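Local structure of Cyclase/dehydrase (Mycobacterium smegmatis str. MC2 155, 5Z8O) at residues 49-54 with 64-69; 86-91 with 108-113. The protein is of unknown function but belongs to the START superfamily, whose helix-grip fold commonly encloses a pocket for lipids or other hydrophobic molecules. One frame throughout, in Å; residues are numbered along the deposited sequence.

Overall arrangement
From the N terminus, the chain runs through strand 4-10, two short helices and strand 34-42 before reaching interaction 1. That contact closes the hairpin of strands 48-57 and 60-69. The chain then passes through strand 75-83 and enters interaction 2, which closes the hairpin of strands 86-97 and 103-113. The two contacts follow in series and neither encloses the other. Strand 75-83 lies between the hairpins in one antiparallel sheet. The centres of the two contacts are about 13 Å apart, yet the contacts touch directly: F64 CE1 packs against F86 CD1 at 3.5 Å. Helix 119-144 follows and packs on the second hairpin.

Interaction 1. Residues 49-54 with 64-69; sequences SQLRLD and FITAVY
L51 and V68 meet through their branched ends, with L51 CG 3.7 Å from V68 CG2. With chi1 at -52°, L51 has CG beside its own backbone N, and from there its CD1 also lies near V68 CG2. On the same face L53 crosses F64, and L53 CD2 is 4.1 Å from CD2 of the ring. The other face carries Q50 and I65, whose side chains run side by side. Q50 reaches along I65 in an extended chain, and its NE2 comes to 3.7 Å from I65 CG2.

Five backbone hydrogen bonds set this register. L51 and T66 exchange two, and so do L53 and F64; F64 N to L53 O is 2.7 Å. V68 N adds a fifth at S49 O.

The outer shell fixes the polar ends. R52 grips D54 side-on, with NE 2.8 Å from OD1 and NH2 2.9 Å from OD2. R52 NH2 also makes a salt bridge to D84 of the second subunit. Q50 NE2 hydrogen-bonds to Q81 OE1 of its own chain and to Q50 OE1 of the second subunit, so this face belongs to the dimer contact. On the opposite face F24 touches both L51 and V68. The arrangement is an antiparallel beta hairpin in the curved sheet of the START (Bet v 1-like) fold.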
loop_
_atom_site.group_PDB
_atom_site.type_symbol
_atom_site.label_atom_id
_atom_site.label_comp_id
_atom_site.label_asym_id
_atom_site.label_seq_id
_atom_site.Cartn_x
_atom_site.Cartn_y
_atom_site.Cartn_z
ATOM N N SER B 49 -9.113 -8.050 -5.509
ATOM C CA SER B 49 -9.884 -6.816 -5.491
ATOM C C SER B 49 -9.050 -5.590 -5.145
ATOM O O SER B 49 -9.520 -4.462 -5.355
ATOM C CB SER B 49 -11.050 -6.934 -4.499
ATOM O OG SER B 49 -10.574 -7.160 -3.187
ATOM N N GLN B 50 -7.833 -5.774 -4.633
ATOM C CA GLN B 50 -6.974 -4.656 -4.263
ATOM C C GLN B 50 -5.517 -5.088 -4.367
ATOM O O GLN B 50 -5.163 -6.195 -3.951
ATOM C CB GLN B 50 -7.282 -4.165 -2.841
ATOM C CG GLN B 50 -6.556 -2.881 -2.450
ATOM C CD GLN B 50 -6.799 -2.490 -1.002
ATOM O OE1 GLN B 50 -6.799 -3.337 -0.110
ATOM N NE2 GLN B 50 -7.008 -1.198 -0.764
ATOM N N LEU B 51 -4.680 -4.216 -4.926
ATOM C CA LEU B 51 -3.275 -4.518 -5.157
ATOM C C LEU B 51 -2.387 -3.435 -4.564
ATOM O O LEU B 51 -2.776 -2.268 -4.484
ATOM C CB LEU B 51 -2.944 -4.637 -6.654
ATOM C CG LEU B 51 -3.772 -5.562 -7.540
ATOM C CD1 LEU B 51 -3.406 -5.334 -9.003
ATOM C CD2 LEU B 51 -3.545 -7.014 -7.145
ATOM N N ARG B 52 -1.177 -3.833 -4.177
ATOM C CA ARG B 52 -0.066 -2.912 -3.983
ATOM C C ARG B 52 0.931 -3.101 -5.119
ATOM O O ARG B 52 1.339 -4.232 -5.408
ATOM C CB ARG B 52 0.631 -3.137 -2.638
ATOM C CG ARG B 52 1.961 -2.389 -2.521
ATOM C CD ARG B 52 2.688 -2.626 -1.191
ATOM N NE ARG B 52 4.009 -1.997 -1.213
ATOM C CZ ARG B 52 4.729 -1.700 -0.135
ATOM N NH1 ARG B 52 4.262 -1.965 1.078
ATOM N NH2 ARG B 52 5.918 -1.128 -0.271
ATOM N N LEU B 53 1.327 -1.999 -5.755
ATOM C CA LEU B 53 2.297 -2.019 -6.845
ATOM C C LEU B 53 3.466 -1.123 -6.465
ATOM O O LEU B 53 3.275 0.067 -6.184
ATOM C CB LEU B 53 1.662 -1.554 -8.158
ATOM C CG LEU B 53 2.554 -1.604 -9.401
ATOM C CD1 LEU B 53 2.539 -2.998 -10.008
ATOM C CD2 LEU B 53 2.129 -0.557 -10.425
ATOM N N ASP B 54 4.661 -1.704 -6.416
ATOM C CA ASP B 54 5.902 -0.971 -6.184
ATOM C C ASP B 54 6.655 -0.752 -7.491
ATOM O O ASP B 54 6.972 -1.715 -8.196
ATOM C CB ASP B 54 6.789 -1.698 -5.174
ATOM C CG ASP B 54 6.334 -1.480 -3.743
ATOM O OD1 ASP B 54 5.164 -1.094 -3.545
ATOM O OD2 ASP B 54 7.152 -1.679 -2.819
ATOM N N PHE B 64 1.828 2.215 -5.304
ATOM C CA PHE B 64 0.464 2.454 -5.748
ATOM C C PHE B 64 -0.459 1.426 -5.108
ATOM O O PHE B 64 -0.166 0.225 -5.132
ATOM C CB PHE B 64 0.410 2.388 -7.271
ATOM C CG PHE B 64 1.335 3.366 -7.924
ATOM C CD1 PHE B 64 0.993 4.703 -8.038
ATOM C CD2 PHE B 64 2.579 2.956 -8.376
ATOM C CE1 PHE B 64 1.861 5.606 -8.618
ATOM C CE2 PHE B 64 3.452 3.854 -8.956
ATOM C CZ PHE B 64 3.093 5.181 -9.079
ATOM N N ILE B 65 -1.571 1.896 -4.545
ATOM C CA ILE B 65 -2.617 1.032 -4.010
ATOM C C ILE B 65 -3.853 1.198 -4.880
ATOM O O ILE B 65 -4.438 2.286 -4.938
ATOM C CB ILE B 65 -2.933 1.362 -2.545
ATOM C CG1 ILE B 65 -1.646 1.374 -1.715
ATOM C CG2 ILE B 65 -3.942 0.366 -1.990
ATOM C CD1 ILE B 65 -1.566 2.528 -0.753
ATOM N N THR B 66 -4.259 0.119 -5.547
ATOM C CA THR B 66 -5.262 0.188 -6.601
ATOM C C THR B 66 -6.357 -0.840 -6.361
ATOM O O THR B 66 -6.085 -1.963 -5.931
ATOM C CB THR B 66 -4.642 -0.045 -7.991
ATOM O OG1 THR B 66 -4.539 -1.451 -8.239
ATOM C CG2 THR B 66 -3.257 0.573 -8.077
ATOM N N ALA B 67 -7.595 -0.446 -6.645
ATOM C CA ALA B 67 -8.718 -1.365 -6.637
ATOM C C ALA B 67 -8.870 -2.003 -8.013
ATOM O O ALA B 67 -8.606 -1.373 -9.043
ATOM C CB ALA B 67 -10.011 -0.646 -6.247
ATOM N N VAL B 68 -9.299 -3.262 -8.022
ATOM C CA VAL B 68 -9.444 -4.047 -9.239
ATOM C C VAL B 68 -10.916 -4.385 -9.414
ATOM O O VAL B 68 -11.577 -4.816 -8.463
ATOM C CB VAL B 68 -8.593 -5.332 -9.201
ATOM C CG1 VAL B 68 -8.689 -6.075 -10.534
ATOM C CG2 VAL B 68 -7.142 -5.003 -8.874
ATOM N N TYR B 69 -11.419 -4.193 -10.626
ATOM C CA TYR B 69 -12.794 -4.512 -10.968
ATOM C C TYR B 69 -12.809 -5.363 -12.223
ATOM O O TYR B 69 -11.856 -5.374 -13.003
ATOM C CB TYR B 69 -13.631 -3.245 -11.197
ATOM C CG TYR B 69 -13.614 -2.291 -10.031
ATOM C CD1 TYR B 69 -12.654 -1.288 -9.944
ATOM C CD2 TYR B 69 -14.551 -2.394 -9.013
ATOM C CE1 TYR B 69 -12.631 -0.413 -8.877
ATOM C CE2 TYR B 69 -14.536 -1.525 -7.939
ATOM C CZ TYR B 69 -13.575 -0.535 -7.877
ATOM O OH TYR B 69 -13.555 0.333 -6.812
#

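Interaction 2. Residues 86-91 with 108-113; sequences FTKQEQ and DLDVEV
The carbonyl oxygen of E112 receives two backbone N-H groups, from T87 and K88. T87 N lies 3.0 Å from E112 O and sits above the carbonyl plane. The bond from K88 N is longer and weak, though nearly straight at 169°. Two residues thus face one, which is a classic beta bulge, and the register shifts by one here. E112 N returns a bond to K88 O. Beyond the bulge E90 and D110 exchange two backbone bonds; E90 N is 2.8 Å from D110 O.

K88 extends across the strands to D110. Its CG stands anti to the backbone N (chi1 172°), and the chain stays extended to the amine. NZ lies 3.0 Å from D110 OD2 and comes from above the carboxylate plane. E90 adds a long salt bridge to the same amine. This positive charge probably eases the closeness of the E90 and D110 carboxylates.

On the other face Q89 turns sharply about its CB-CG bond (chi2 -103°), which brings its amide over toward L109. Its CG meets V111 CG1 at 3.7 Å, and its NE2 lies 3.4 Å from L109 CD1. V111 CB approaches the edge of the F86 ring near its plane, while CE2 of that ring is 3.8 Å from V113 CG1. Helix 119-144 packs on this side, with A126 on L109 and V122 on V111 and V113. The contact is an antiparallel hairpin with a classic bulge, in the curved sheet that packs against the C-terminal helix in the helix-grip fold of START proteins.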
loop_
_atom_site.group_PDB
_atom_site.type_symbol
_atom_site.label_atom_id
_atom_site.label_comp_id
_atom_site.label_asym_id
_atom_site.label_seq_id
_atom_site.Cartn_x
_atom_site.Cartn_y
_atom_site.Cartn_z
ATOM N N PHE B 86 0.351 10.540 -8.254
ATOM C CA PHE B 86 -0.906 10.523 -8.989
ATOM C C PHE B 86 -2.090 10.736 -8.057
ATOM O O PHE B 86 -2.135 10.181 -6.955
ATOM C CB PHE B 86 -1.086 9.201 -9.749
ATOM C CG PHE B 86 -0.080 8.988 -10.842
ATOM C CD1 PHE B 86 1.176 8.481 -10.561
ATOM C CD2 PHE B 86 -0.394 9.296 -12.156
ATOM C CE1 PHE B 86 2.102 8.288 -11.568
ATOM C CE2 PHE B 86 0.525 9.103 -13.168
ATOM C CZ PHE B 86 1.775 8.599 -12.873
ATOM N N THR B 87 -3.046 11.551 -8.508
ATOM C CA THR B 87 -4.349 11.636 -7.861
ATOM C C THR B 87 -5.376 10.705 -8.490
ATOM O O THR B 87 -6.349 10.333 -7.823
ATOM C CB THR B 87 -4.889 13.068 -7.914
ATOM O OG1 THR B 87 -4.934 13.509 -9.275
ATOM C CG2 THR B 87 -4.002 14.007 -7.119
ATOM N N LYS B 88 -5.182 10.323 -9.750
ATOM C CA LYS B 88 -6.097 9.436 -10.454
ATOM C C LYS B 88 -5.287 8.572 -11.407
ATOM O O LYS B 88 -4.351 9.058 -12.048
ATOM C CB LYS B 88 -7.163 10.228 -11.228
ATOM C CG LYS B 88 -8.055 9.392 -12.144
ATOM C CD LYS B 88 -9.125 10.257 -12.812
ATOM C CE LYS B 88 -9.665 9.602 -14.065
ATOM N NZ LYS B 88 -10.987 10.161 -14.482
ATOM N N GLN B 89 -5.637 7.288 -11.480
ATOM C CA GLN B 89 -5.108 6.413 -12.522
ATOM C C GLN B 89 -6.124 5.303 -12.749
ATOM O O GLN B 89 -6.269 4.408 -11.910
ATOM C CB GLN B 89 -3.741 5.850 -12.152
ATOM C CG GLN B 89 -3.100 5.047 -13.271
ATOM C CD GLN B 89 -3.206 3.561 -13.047
ATOM O OE1 GLN B 89 -3.385 3.108 -11.916
ATOM N NE2 GLN B 89 -3.110 2.788 -14.122
ATOM N N GLU B 90 -6.848 5.382 -13.861
ATOM C CA GLU B 90 -7.856 4.396 -14.221
ATOM C C GLU B 90 -7.430 3.717 -15.514
ATOM O O GLU B 90 -7.240 4.389 -16.534
ATOM C CB GLU B 90 -9.223 5.059 -14.369
ATOM C CG GLU B 90 -9.730 5.672 -13.070
ATOM C CD GLU B 90 -11.076 6.347 -13.233
ATOM O OE1 GLU B 90 -11.602 6.347 -14.365
ATOM O OE2 GLU B 90 -11.592 6.898 -12.237
ATOM N N GLN B 91 -7.249 2.397 -15.463
ATOM C CA GLN B 91 -6.737 1.635 -16.596
ATOM C C GLN B 91 -7.655 0.457 -16.882
ATOM O O GLN B 91 -7.985 -0.312 -15.973
ATOM C CB GLN B 91 -5.310 1.148 -16.334
ATOM C CG GLN B 91 -4.684 0.446 -17.527
ATOM C CD GLN B 91 -3.183 0.321 -17.408
ATOM O OE1 GLN B 91 -2.441 0.851 -18.232
ATOM N NE2 GLN B 91 -2.726 -0.389 -16.384
ATOM N N ASP B 108 -7.039 1.330 -22.204
ATOM C CA ASP B 108 -7.313 2.741 -21.970
ATOM C C ASP B 108 -6.674 3.159 -20.654
ATOM O O ASP B 108 -6.763 2.436 -19.659
ATOM C CB ASP B 108 -8.815 3.024 -21.921
ATOM C CG ASP B 108 -9.516 2.672 -23.211
ATOM O OD1 ASP B 108 -10.722 2.360 -23.157
ATOM O OD2 ASP B 108 -8.868 2.705 -24.278
ATOM N N LEU B 109 -6.039 4.329 -20.640
ATOM C CA LEU B 109 -5.380 4.830 -19.441
ATOM C C LEU B 109 -5.745 6.292 -19.232
ATOM O O LEU B 109 -5.524 7.124 -20.117
ATOM C CB LEU B 109 -3.864 4.657 -19.539
ATOM C CG LEU B 109 -3.060 5.230 -18.374
ATOM C CD1 LEU B 109 -3.292 4.401 -17.107
ATOM C CD2 LEU B 109 -1.584 5.289 -18.728
ATOM N N ASP B 110 -6.310 6.595 -18.066
ATOM C CA ASP B 110 -6.792 7.929 -17.725
ATOM C C ASP B 110 -6.137 8.327 -16.409
ATOM O O ASP B 110 -6.476 7.773 -15.358
ATOM C CB ASP B 110 -8.318 7.952 -17.622
ATOM C CG ASP B 110 -8.877 9.356 -17.571
ATOM O OD1 ASP B 110 -8.133 10.305 -17.893
ATOM O OD2 ASP B 110 -10.067 9.508 -17.223
ATOM N N VAL B 111 -5.194 9.271 -16.460
ATOM C CA VAL B 111 -4.393 9.614 -15.292
ATOM C C VAL B 111 -4.507 11.103 -14.979
ATOM O O VAL B 111 -4.782 11.940 -15.842
ATOM C CB VAL B 111 -2.911 9.217 -15.465
ATOM C CG1 VAL B 111 -2.787 7.738 -15.756
ATOM C CG2 VAL B 111 -2.269 10.024 -16.574
ATOM N N GLU B 112 -4.265 11.415 -13.705
ATOM C CA GLU B 112 -4.155 12.764 -13.166
ATOM C C GLU B 112 -2.894 12.761 -12.314
ATOM O O GLU B 112 -2.705 11.846 -11.507
ATOM C CB GLU B 112 -5.345 13.116 -12.253
ATOM C CG GLU B 112 -6.721 13.502 -12.824
ATOM C CD GLU B 112 -6.697 14.447 -13.996
ATOM O OE1 GLU B 112 -7.492 14.245 -14.936
ATOM O OE2 GLU B 112 -5.898 15.404 -13.972
ATOM N N VAL B 113 -2.039 13.768 -12.466
ATOM C CA VAL B 113 -0.816 13.833 -11.671
ATOM C C VAL B 113 -0.982 14.926 -10.626
ATOM O O VAL B 113 -1.729 15.891 -10.821
ATOM C CB VAL B 113 0.447 14.064 -12.528
ATOM C CG1 VAL B 113 0.708 12.861 -13.427
ATOM C CG2 VAL B 113 0.312 15.327 -13.349
#